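Local coordinates for extracellular solute-binding protein, family 3 (Methylophaga aminisulfidivorans MP, PDB 5SV6) that is of uncertain function but has a periplasmic binding protein-like architecture and is probably linked to the methanol dehydrogenase system, at residues 177-180 with 181-185. Residues are numbered along the deposited sequence; the frame is centred on the assembly and turned at random.
Sequences NYTM and SLIGF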
loop_
_atom_site.group_PDB
_atom_site.type_symbol
_atom_site.label_atom_id
_atom_site.label_comp_id
_atom_site.label_asym_id
_atom_site.label_seq_id
_atom_site.Cartn_x
_atom_site.Cartn_y
_atom_site.Cartn_z
ATOM N N ASN A 177 -13.273 -0.280 -18.477
ATOM C CA ASN A 177 -14.544 -0.797 -17.971
ATOM C C ASN A 177 -14.347 -1.882 -16.904
ATOM O O ASN A 177 -15.021 -1.879 -15.879
ATOM C CB ASN A 177 -15.439 -1.313 -19.104
ATOM C CG ASN A 177 -15.855 -0.215 -20.067
ATOM O OD1 ASN A 177 -15.818 0.968 -19.735
ATOM N ND2 ASN A 177 -16.245 -0.607 -21.273
ATOM N N TYR A 178 -13.412 -2.796 -17.138
ATOM C CA TYR A 178 -13.085 -3.799 -16.130
ATOM C C TYR A 178 -12.645 -3.180 -14.790
ATOM O O TYR A 178 -13.155 -3.549 -13.737
ATOM C CB TYR A 178 -12.006 -4.750 -16.644
ATOM C CG TYR A 178 -11.623 -5.784 -15.615
ATOM C CD1 TYR A 178 -12.576 -6.647 -15.092
ATOM C CD2 TYR A 178 -10.320 -5.889 -15.152
ATOM C CE1 TYR A 178 -12.246 -7.592 -14.148
ATOM C CE2 TYR A 178 -9.974 -6.845 -14.201
ATOM C CZ TYR A 178 -10.949 -7.691 -13.702
ATOM O OH TYR A 178 -10.628 -8.633 -12.758
ATOM N N THR A 179 -11.716 -2.230 -14.848
ATOM C CA THR A 179 -11.194 -1.553 -13.647
ATOM C C THR A 179 -12.289 -0.805 -12.876
ATOM O O THR A 179 -12.340 -0.831 -11.634
ATOM C CB THR A 179 -10.092 -0.542 -14.040
ATOM O OG1 THR A 179 -9.007 -1.239 -14.669
ATOM C CG2 THR A 179 -9.567 0.197 -12.816
HETATM N N MSE A 180 -13.171 -0.141 -13.619
HETATM C CA MSE A 180 -14.281 0.603 -13.024
HETATM C C MSE A 180 -15.361 -0.302 -12.415
HETATM O O MSE A 180 -16.197 0.167 -11.642
HETATM C CB MSE A 180 -14.927 1.519 -14.057
HETATM C CG MSE A 180 -14.049 2.653 -14.503
HETATM SE SE MSE A 180 -13.417 3.756 -13.008
HETATM C CE MSE A 180 -11.576 3.127 -12.906
ATOM N N SER A 181 -15.367 -1.577 -12.792
ATOM C CA SER A 181 -16.312 -2.539 -12.220
ATOM C C SER A 181 -15.823 -3.019 -10.854
ATOM O O SER A 181 -16.567 -3.667 -10.110
ATOM C CB SER A 181 -16.510 -3.742 -13.150
ATOM O OG SER A 181 -15.424 -4.666 -13.077
ATOM N N LEU A 182 -14.565 -2.712 -10.537
ATOM C CA LEU A 182 -13.934 -3.201 -9.305
ATOM C C LEU A 182 -13.716 -2.125 -8.240
ATOM O O LEU A 182 -13.796 -2.407 -7.054
ATOM C CB LEU A 182 -12.578 -3.850 -9.605
ATOM C CG LEU A 182 -12.558 -5.100 -10.481
ATOM C CD1 LEU A 182 -11.133 -5.462 -10.874
ATOM C CD2 LEU A 182 -13.234 -6.265 -9.770
ATOM N N ILE A 183 -13.398 -0.907 -8.665
ATOM C CA ILE A 183 -12.961 0.125 -7.727
ATOM C C ILE A 183 -14.132 1.036 -7.372
ATOM O O ILE A 183 -14.868 1.478 -8.252
ATOM C CB ILE A 183 -11.796 0.966 -8.310
ATOM C CG1 ILE A 183 -10.627 0.064 -8.742
ATOM C CG2 ILE A 183 -11.325 2.017 -7.302
ATOM C CD1 ILE A 183 -10.032 -0.795 -7.608
ATOM N N GLY A 184 -14.307 1.311 -6.085
ATOM C CA GLY A 184 -15.391 2.172 -5.645
ATOM C C GLY A 184 -15.051 3.641 -5.789
ATOM O O GLY A 184 -13.890 4.040 -5.628
ATOM N N PHE A 185 -16.054 4.455 -6.114
ATOM C CA PHE A 185 -15.877 5.904 -6.114
ATOM C C PHE A 185 -16.985 6.566 -5.310
ATOM O O PHE A 185 -18.051 5.979 -5.101
ATOM C CB PHE A 185 -15.876 6.471 -7.536
ATOM C CG PHE A 185 -14.649 6.125 -8.330
ATOM C CD1 PHE A 185 -14.529 4.886 -8.939
ATOM C CD2 PHE A 185 -13.622 7.046 -8.480
ATOM C CE1 PHE A 185 -13.399 4.569 -9.678
ATOM C CE2 PHE A 185 -12.495 6.739 -9.221
ATOM C CZ PHE A 185 -12.383 5.499 -9.816
HETATM O O HOH W 1 -17.043 0.216 -8.975
#
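Leu182 brings its CD1 methyl over one face of the Tyr178 ring, 4.0 Å from the centroid and 27° off the ring normal, a CH-pi contact of residues four apart in the chain. Tyr178 reaches it because its CG lies anti to the backbone N (chi1 179°), while its OH is held by Glu203 of helix 197-206, against which Leu182 also packs. Exchanging Tyr178 for an alanine would probably leave Leu182 CD1 without its aromatic cover and Glu203 without this hydroxyl. At the other end, Met180, present as selenomethionine, bends at chi2 and chi3 and sets SE oblique to the Phe185 ring, 3.4 Å from CE1, in a Met-aromatic contact. Between these pairs, helix 172-180 leads into the loop before helix 197-206. Tyr178 O accepts from Ser181 OG at 2.6 Å, tilted 17° from the carbonyl plane, and from Ser181 N, well above that plane. Thr179 O likewise takes two donors, Ile183 N at 3.2 Å and Leu182 N. A water donates to both Met180 O and Ile183 O, bridging the turn. Tyr178 O and Thr179 O are thus each gripped by two donors of the following chain, while the aromatic contacts pack side chains against this surface turn.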